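Side-chain contacts in endo-1,4-beta-xylanase (Pseudoalteromonas haloplanktis, PDB 1H12), which hydrolyses internal beta-1,4 linkages of xylan as a cold-adapted member of glycoside hydrolase family 8: residues G343-N348 and F365-S370; A282-M287 and G383-L388. One frame throughout, in Å; residues are numbered along the deposited sequence. Where two conformers were deposited one is given.

Overall arrangement
Following the chain from the N terminus, helix 283-296 is the first of the four helices involved and holds one side of interaction 2, whose partner, helix 379-392, is the last helix of the chain. That contact closes a loop of 95 residues. Within it, helices 342-351 and 358-369, joined by a short connection, meet in interaction 1 and close a smaller loop of 16 residues, so the two contacts nest and do not cross. Their centres are about 10 Å apart and they touch directly: Gly343 O lies 3.5 Å from Leu385 CD1, and Ala347 CB 3.4 Å from Trp283 O. Together they tie four helices of the family 8 helical barrel, with the xylose site beside Trp283.

Interaction 1. Residues G343-N348 and F365-S370; sequences GQKAAN and FNEFWS
Lys345 and Phe368 supply most of this contact between helices 342-351 and 358-369, neighbours in the (alpha/alpha)6 barrel of family 8 enzymes. The short helical segments run roughly antiparallel, at 135° between their directions, with axes 8.6 Å apart at closest approach. Lys345 runs alongside the 365-370 segment as a fully extended chain, starting with CG beside its own backbone N (chi1 -68°). Its CD passes 4.0 Å from Glu367 O, and no hydrogen bond joins residues 343-348 and 365-370 directly. A water joins them instead: it accepts from Lys345 NZ at 2.8 Å and donates to Glu367 O, also at 2.8 Å. The side chain of Glu367 crosses that of Lys345 at about a right angle, but their opposite charges do not meet, Lys345 NZ standing 4.8 Å from Glu367 OE1. The carboxylate is instead engaged through OE2 in a salt bridge with Lys317.

On the buried side, Phe368 turns its ring toward Ala346, with CG anti to the backbone N (chi1 167°). The ring meets the alanine obliquely: CE1 is 3.6 Å from Ala346 CB, while CD1 rests against the alanine CA. The ring also touches Tyr386 and Ala389 of helix 379-392, so it fills the angle between three helices. With an alanine here the ring would be gone, which is likely to open a gap beside Ala346 and leave Tyr386 without its aromatic neighbour. At the end of 365-370, Ser370 OG turns back to donate to Asn366 O at 3.0 Å.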
ATOM      1  N   GLY A 343       0.076   2.488 -12.256  1.00  9.60           N
ATOM      2  CA  GLY A 343       0.296   2.119 -10.860  1.00 10.01           C
ATOM      3  C   GLY A 343       1.606   1.375 -10.653  1.00  8.88           C
ATOM      4  O   GLY A 343       2.277   1.551  -9.644  1.00  9.59           O
ATOM      5  N   GLN A 344       1.950   0.521 -11.617  1.00  8.92           N
ATOM      6  CA  GLN A 344       3.194  -0.216 -11.544  1.00  8.68           C
ATOM      7  C   GLN A 344       4.361   0.731 -11.698  1.00  8.56           C
ATOM      8  O   GLN A 344       5.375   0.651 -10.967  1.00  8.97           O
ATOM      9  CB  GLN A 344       3.179  -1.330 -12.584  1.00  8.53           C
ATOM     10  CG  GLN A 344       4.290  -2.327 -12.451  1.00  8.50           C
ATOM     11  CD  GLN A 344       4.292  -3.361 -13.521  1.00  8.96           C
ATOM     12  OE1 GLN A 344       3.443  -3.323 -14.427  1.00 10.15           O
ATOM     13  NE2 GLN A 344       5.264  -4.293 -13.453  1.00  9.21           N
ATOM     14  N   LYS A 345       4.258   1.657 -12.666  1.00  8.44           N
ATOM     15  CA  LYS A 345       5.291   2.657 -12.831  1.00  8.79           C
ATOM     16  C   LYS A 345       5.423   3.548 -11.587  1.00  8.50           C
ATOM     17  O   LYS A 345       6.531   3.935 -11.219  1.00  9.28           O
ATOM     18  CB  LYS A 345       4.992   3.499 -14.064  1.00  9.58           C
ATOM     19  CG  LYS A 345       5.127   2.749 -15.347  1.00 10.28           C
ATOM     20  CD  LYS A 345       4.770   3.563 -16.580  1.00 12.31           C
ATOM     21  CE  LYS A 345       5.125   2.836 -17.881  1.00 16.06           C
ATOM     22  NZ  LYS A 345       4.584   3.566 -19.073  1.00 17.78           N
ATOM     23  N   ALA A 346       4.314   3.838 -10.948  1.00  9.30           N
ATOM     24  CA  ALA A 346       4.302   4.622  -9.709  1.00  8.82           C
ATOM     25  C   ALA A 346       5.019   3.874  -8.560  1.00  8.80           C
ATOM     26  O   ALA A 346       5.855   4.445  -7.867  1.00  8.87           O
ATOM     27  CB  ALA A 346       2.836   4.918  -9.329  1.00 10.19           C
ATOM     28  N   ALA A 347       4.703   2.606  -8.385  1.00  8.61           N
ATOM     29  CA  ALA A 347       5.350   1.784  -7.379  1.00  8.65           C
ATOM     30  C   ALA A 347       6.849   1.779  -7.595  1.00  8.18           C
ATOM     31  O   ALA A 347       7.632   1.903  -6.664  1.00  8.68           O
ATOM     32  CB  ALA A 347       4.788   0.388  -7.403  1.00  8.95           C
ATOM     33  N   ASN A 348       7.271   1.631  -8.854  1.00  8.35           N
ATOM     34  CA  ASN A 348       8.670   1.533  -9.181  1.00  8.19           C
ATOM     35  C   ASN A 348       9.396   2.863  -8.968  1.00  8.92           C
ATOM     36  O   ASN A 348      10.583   2.887  -8.649  1.00  9.69           O
ATOM     37  CB  ASN A 348       8.854   1.002 -10.595  1.00  8.62           C
ATOM     38  CG  ASN A 348       8.413  -0.437 -10.718  1.00  8.95           C
ATOM     39  OD1 ASN A 348       8.396  -1.161  -9.695  1.00  9.15           O
ATOM     40  ND2 ASN A 348       8.113  -0.898 -11.952  1.00  9.52           N
ATOM     41  N   PHE A 365      12.041   7.203 -12.983  1.00 10.86           N
ATOM     42  CA  PHE A 365      11.361   8.358 -12.487  1.00 11.27           C
ATOM     43  C   PHE A 365      10.648   9.116 -13.614  1.00 12.14           C
ATOM     44  O   PHE A 365       9.488   9.534 -13.487  1.00 12.59           O
ATOM     45  CB  PHE A 365      12.279   9.322 -11.741  1.00 11.25           C
ATOM     46  CG  PHE A 365      11.488  10.406 -11.086  1.00 11.90           C
ATOM     47  CD1 PHE A 365      10.881  10.173  -9.867  1.00 13.37           C
ATOM     48  CD2 PHE A 365      11.248  11.621 -11.706  1.00 13.39           C
ATOM     49  CE1 PHE A 365      10.067  11.129  -9.301  1.00 15.02           C
ATOM     50  CE2 PHE A 365      10.430  12.573 -11.097  1.00 15.57           C
ATOM     51  CZ  PHE A 365       9.851  12.303  -9.909  1.00 15.13           C
ATOM     52  N   ASN A 366      11.360   9.305 -14.734  1.00 13.54           N
ATOM     53  CA  ASN A 366      10.750  10.030 -15.845  1.00 14.73           C
ATOM     54  C   ASN A 366       9.586   9.307 -16.468  1.00 14.27           C
ATOM     55  O   ASN A 366       8.610   9.930 -16.898  1.00 16.23           O
ATOM     56  CB  ASN A 366      11.829  10.489 -16.833  1.00 16.54           C
ATOM     57  CG  ASN A 366      12.594  11.679 -16.222  1.00 19.60           C
ATOM     58  OD1 ASN A 366      11.982  12.652 -15.955  1.00 26.44           O
ATOM     59  ND2 ASN A 366      13.824  11.527 -15.891  1.00 26.54           N
ATOM     60  N   GLU A 367       9.613   7.979 -16.488  1.00 13.85           N
ATOM     61  CA  GLU A 367       8.480   7.212 -16.987  1.00 14.23           C
ATOM     62  C   GLU A 367       7.252   7.442 -16.118  1.00 14.65           C
ATOM     63  O   GLU A 367       6.125   7.355 -16.628  1.00 17.72           O
ATOM     64  CB  GLU A 367       8.785   5.737 -17.085  1.00 15.05           C
ATOM     65  CG  GLU A 367       9.747   5.487 -18.222  1.00 17.80           C
ATOM     66  CD  GLU A 367      10.070   4.055 -18.447  1.00 27.62           C
ATOM     67  OE1 GLU A 367       9.272   3.219 -17.916  1.00 33.07           O
ATOM     68  OE2 GLU A 367      11.089   3.779 -19.215  1.00 29.31           O
ATOM     69  N   PHE A 368       7.435   7.657 -14.832  1.00 12.11           N
ATOM     70  CA  PHE A 368       6.315   7.989 -13.934  1.00 11.30           C
ATOM     71  C   PHE A 368       5.874   9.451 -14.077  1.00 11.41           C
ATOM     72  O   PHE A 368       4.702   9.737 -14.192  1.00 11.98           O
ATOM     73  CB  PHE A 368       6.712   7.697 -12.491  1.00 11.70           C
ATOM     74  CG  PHE A 368       5.793   8.278 -11.461  1.00 10.37           C
ATOM     75  CD1 PHE A 368       4.511   7.790 -11.250  1.00 11.30           C
ATOM     76  CD2 PHE A 368       6.179   9.337 -10.704  1.00 12.63           C
ATOM     77  CE1 PHE A 368       3.641   8.303 -10.356  1.00 11.38           C
ATOM     78  CE2 PHE A 368       5.298   9.895  -9.784  1.00 13.86           C
ATOM     79  CZ  PHE A 368       4.045   9.374  -9.603  1.00 13.51           C
ATOM     80  N   TRP A 369       6.822  10.361 -14.066  1.00 12.47           N
ATOM     81  CA  TRP A 369       6.518  11.770 -14.025  1.00 12.07           C
ATOM     82  C   TRP A 369       5.895  12.269 -15.335  1.00 13.56           C
ATOM     83  O   TRP A 369       5.144  13.263 -15.319  1.00 14.38           O
ATOM     84  CB  TRP A 369       7.780  12.579 -13.710  1.00 13.65           C
ATOM     85  CG  TRP A 369       7.541  13.993 -13.234  1.00 13.94           C
ATOM     86  CD1 TRP A 369       7.707  15.128 -13.934  1.00 16.00           C
ATOM     87  CD2 TRP A 369       7.040  14.369 -11.966  1.00 13.87           C
ATOM     88  NE1 TRP A 369       7.365  16.203 -13.157  1.00 15.91           N
ATOM     89  CE2 TRP A 369       6.936  15.762 -11.953  1.00 14.32           C
ATOM     90  CE3 TRP A 369       6.634  13.650 -10.828  1.00 14.42           C
ATOM     91  CZ2 TRP A 369       6.558  16.462 -10.857  1.00 16.06           C
ATOM     92  CZ3 TRP A 369       6.244  14.334  -9.735  1.00 15.10           C
ATOM     93  CH2 TRP A 369       6.159  15.749  -9.750  1.00 16.62           C
ATOM     94  N   SER A 370       6.145  11.576 -16.430  1.00 13.97           N
ATOM     95  CA  SER A 370       5.564  11.964 -17.696  1.00 14.92           C
ATOM     96  C   SER A 370       4.159  11.482 -17.885  1.00 14.31           C
ATOM     97  O   SER A 370       3.479  11.905 -18.812  1.00 16.12           O
ATOM     98  CB  SER A 370       6.434  11.442 -18.828  1.00 17.42           C
ATOM     99  OG  SER A 370       6.327  10.036 -18.917  1.00 22.99           O
TER
HETATM  100  O   HOH W   1       5.709   6.117 -19.097  1.00 19.02           O

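Interaction 2. Residues A282-M287 and G383-L388; sequences AWRVIM and GSLYML
Leu385 supplies nearly all of its side of this contact, its branched tip pointing at Trp283, Arg284 and Met287. Helices 283-296 and 379-392 run almost parallel, 4° between the short segments, as do the inner helices of an (alpha/alpha)6 barrel. The axes of the short segments come no closer than 12.7 Å, so side chains alone bridge the distance, and helix 342-351 packs against Trp283 and Met287.

The apolar contacts divide between the two methyls of Leu385. CD1 comes up to the edge of the Trp283 indole, in the plane of the ring, 3.9 Å from CE3. CD2 faces the aliphatic part of Arg284, lying 4.0 Å from its CD, the two side chains crossing at about a right angle. The same methyl is 3.8 Å from Met287 CE, a less certain neighbour because the methionine has two conformers. The side chain of Trp283 lies about 5 Å from the bound xylose, and its ring also meets that of Tyr381.

The polar ends look elsewhere. Trp283 NE1 donates to the O of Gln327, a residue of the sugar pocket. Arg284 bends about its CG-CD bond (chi3 -62°), turning NE and the guanidinium aside from the CD that touches Leu385; the guanidinium forms salt bridges through NH2 with Asp144 and Glu78, while NH1 is hydrogen-bonded to Tyr381 OH.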
ATOM      1  N   ALA A 282       2.317  -7.877  -5.748  1.00  7.55           N
ATOM      2  CA  ALA A 282       3.768  -7.851  -5.728  1.00  7.33           C
ATOM      3  C   ALA A 282       4.344  -6.556  -6.200  1.00  7.14           C
ATOM      4  O   ALA A 282       5.447  -6.180  -5.782  1.00  7.46           O
ATOM      5  CB  ALA A 282       4.330  -9.031  -6.482  1.00  7.80           C
ATOM      6  N   TRP A 283       3.655  -5.826  -7.072  1.00  7.22           N
ATOM      7  CA  TRP A 283       4.103  -4.517  -7.509  1.00  7.80           C
ATOM      8  C   TRP A 283       4.517  -3.644  -6.327  1.00  7.52           C
ATOM      9  O   TRP A 283       5.429  -2.828  -6.447  1.00  8.14           O
ATOM     10  CB  TRP A 283       3.041  -3.712  -8.238  1.00  8.44           C
ATOM     11  CG  TRP A 283       2.542  -4.210  -9.565  1.00  7.60           C
ATOM     12  CD1 TRP A 283       2.943  -5.299 -10.297  1.00  8.04           C
ATOM     13  CD2 TRP A 283       1.491  -3.597 -10.309  1.00  8.24           C
ATOM     14  NE1 TRP A 283       2.202  -5.372 -11.438  1.00  8.46           N
ATOM     15  CE2 TRP A 283       1.294  -4.346 -11.454  1.00  8.44           C
ATOM     16  CE3 TRP A 283       0.697  -2.462 -10.103  1.00  9.10           C
ATOM     17  CZ2 TRP A 283       0.320  -4.001 -12.367  1.00 11.59           C
ATOM     18  CZ3 TRP A 283      -0.239  -2.118 -10.995  1.00 11.10           C
ATOM     19  CH2 TRP A 283      -0.447  -2.891 -12.107  1.00 12.22           C
ATOM     20  N   ARG A 284       3.755  -3.748  -5.236  1.00  6.96           N
ATOM     21  CA  ARG A 284       3.939  -2.830  -4.127  1.00  7.27           C
ATOM     22  C   ARG A 284       5.149  -3.148  -3.267  1.00  7.28           C
ATOM     23  O   ARG A 284       5.521  -2.316  -2.447  1.00  7.89           O
ATOM     24  CB  ARG A 284       2.664  -2.826  -3.227  1.00  8.18           C
ATOM     25  CG  ARG A 284       1.418  -2.391  -3.962  1.00  8.90           C
ATOM     26  CD  ARG A 284       0.264  -2.080  -3.036  1.00  8.93           C
ATOM     27  NE  ARG A 284      -0.240  -3.167  -2.196  1.00  8.34           N
ATOM     28  CZ  ARG A 284      -1.145  -4.051  -2.569  1.00  7.89           C
ATOM     29  NH1 ARG A 284      -1.521  -4.147  -3.815  1.00  9.72           N
ATOM     30  NH2 ARG A 284      -1.695  -4.815  -1.686  1.00  9.28           N
ATOM     31  N   VAL A 285       5.732  -4.317  -3.421  1.00  6.98           N
ATOM     32  CA  VAL A 285       6.830  -4.699  -2.543  1.00  7.37           C
ATOM     33  C   VAL A 285       7.993  -3.729  -2.640  1.00  7.44           C
ATOM     34  O   VAL A 285       8.444  -3.211  -1.611  1.00  7.86           O
ATOM     35  CB  VAL A 285       7.273  -6.138  -2.769  1.00  7.31           C
ATOM     36  CG1 VAL A 285       8.444  -6.480  -1.878  1.00  8.52           C
ATOM     37  CG2 VAL A 285       6.138  -7.127  -2.541  1.00  7.99           C
ATOM     38  N   ILE A 286       8.521  -3.464  -3.836  1.00  7.56           N
ATOM     39  CA  ILE A 286       9.659  -2.558  -3.884  1.00  7.78           C
ATOM     40  C   ILE A 286       9.271  -1.098  -3.571  1.00  7.89           C
ATOM     41  O   ILE A 286      10.105  -0.331  -3.109  1.00  8.16           O
ATOM     42  CB  ILE A 286      10.531  -2.693  -5.121  1.00  8.72           C
ATOM     43  CG1 ILE A 286       9.818  -2.284  -6.431  1.00  8.43           C
ATOM     44  CG2 ILE A 286      11.137  -4.100  -5.175  1.00  9.21           C
ATOM     45  CD1 ILE A 286      10.762  -2.237  -7.636  1.00  9.65           C
ATOM     46  N   MET A 287       7.998  -0.748  -3.763  1.00  7.71           N
ATOM     47  CA  MET A 287       7.494   0.521  -3.254  1.00  8.03           C
ATOM     48  C   MET A 287       7.664   0.578  -1.719  1.00  8.13           C
ATOM     49  O   MET A 287       8.144   1.585  -1.189  1.00  9.18           O
ATOM     50  CB  MET A 287       6.027   0.683  -3.637  1.00  9.23           C
ATOM     51  CG  MET A 287       5.376   1.934  -3.231  1.00 12.60           C
ATOM     52  SD  MET A 287       3.648   1.945  -3.650  1.00 17.91           S
ATOM     53  CE  MET A 287       2.848   0.860  -2.794  0.50 21.26           C
ATOM     54  N   GLY A 383      -4.699   4.416 -10.306  1.00  8.58           N
ATOM     55  CA  GLY A 383      -4.875   5.724  -9.747  1.00  8.38           C
ATOM     56  C   GLY A 383      -4.602   5.774  -8.248  1.00  7.90           C
ATOM     57  O   GLY A 383      -4.070   6.768  -7.751  1.00  8.24           O
ATOM     58  N   SER A 384      -4.943   4.710  -7.519  1.00  8.04           N
ATOM     59  CA  SER A 384      -4.662   4.696  -6.099  1.00  8.29           C
ATOM     60  C   SER A 384      -3.146   4.707  -5.851  1.00  7.66           C
ATOM     61  O   SER A 384      -2.647   5.421  -4.980  1.00  8.38           O
ATOM     62  CB  SER A 384      -5.271   3.473  -5.462  1.00  8.65           C
ATOM     63  OG  SER A 384      -6.682   3.501  -5.413  1.00  9.42           O
ATOM     64  N   LEU A 385      -2.414   3.882  -6.598  1.00  8.00           N
ATOM     65  CA  LEU A 385      -0.966   3.870  -6.463  1.00  8.14           C
ATOM     66  C   LEU A 385      -0.343   5.140  -6.960  1.00  8.06           C
ATOM     67  O   LEU A 385       0.657   5.605  -6.393  1.00  8.79           O
ATOM     68  CB  LEU A 385      -0.355   2.674  -7.186  1.00  8.87           C
ATOM     69  CG  LEU A 385      -0.618   1.325  -6.535  1.00 10.29           C
ATOM     70  CD1 LEU A 385       0.028   0.197  -7.373  1.00 14.15           C
ATOM     71  CD2 LEU A 385      -0.141   1.260  -5.138  1.00 15.97           C
ATOM     72  N   TYR A 386      -0.875   5.717  -8.034  1.00  8.26           N
ATOM     73  CA  TYR A 386      -0.374   6.975  -8.562  1.00  8.66           C
ATOM     74  C   TYR A 386      -0.443   8.073  -7.482  1.00  8.31           C
ATOM     75  O   TYR A 386       0.509   8.828  -7.281  1.00  8.58           O
ATOM     76  CB  TYR A 386      -1.206   7.339  -9.802  1.00  9.03           C
ATOM     77  CG  TYR A 386      -0.720   8.597 -10.516  1.00  9.25           C
ATOM     78  CD1 TYR A 386      -1.212   9.835 -10.207  1.00  9.96           C
ATOM     79  CD2 TYR A 386       0.254   8.538 -11.502  1.00 10.73           C
ATOM     80  CE1 TYR A 386      -0.795  10.993 -10.829  1.00 11.01           C
ATOM     81  CE2 TYR A 386       0.693   9.690 -12.132  1.00 11.78           C
ATOM     82  CZ  TYR A 386       0.174  10.914 -11.787  1.00 11.36           C
ATOM     83  OH  TYR A 386       0.579  12.063 -12.411  1.00 14.68           O
ATOM     84  N   MET A 387      -1.561   8.137  -6.772  1.00  7.99           N
ATOM     85  CA  MET A 387      -1.725   9.109  -5.679  1.00  8.24           C
ATOM     86  C   MET A 387      -0.702   8.887  -4.590  1.00  7.96           C
ATOM     87  O   MET A 387      -0.022   9.824  -4.167  1.00  8.58           O
ATOM     88  CB  MET A 387      -3.167   8.996  -5.131  1.00  8.29           C
ATOM     89  CG  MET A 387      -3.474   9.929  -3.987  1.00  9.17           C
ATOM     90  SD  MET A 387      -3.731  11.656  -4.406  1.00 10.02           S
ATOM     91  CE  MET A 387      -2.122  12.426  -4.067  1.00 10.92           C
ATOM     92  N   LEU A 388      -0.559   7.648  -4.118  1.00  7.88           N
ATOM     93  CA  LEU A 388       0.426   7.383  -3.076  1.00  7.53           C
ATOM     94  C   LEU A 388       1.837   7.740  -3.532  1.00  7.97           C
ATOM     95  O   LEU A 388       2.591   8.355  -2.776  1.00  8.29           O
ATOM     96  CB  LEU A 388       0.362   5.912  -2.646  1.00  8.30           C
ATOM     97  CG  LEU A 388      -0.890   5.492  -1.913  1.00  9.46           C
ATOM     98  CD1 LEU A 388      -0.854   3.981  -1.714  1.00 11.68           C
ATOM     99  CD2 LEU A 388      -1.024   6.173  -0.591  1.00 12.93           C
TER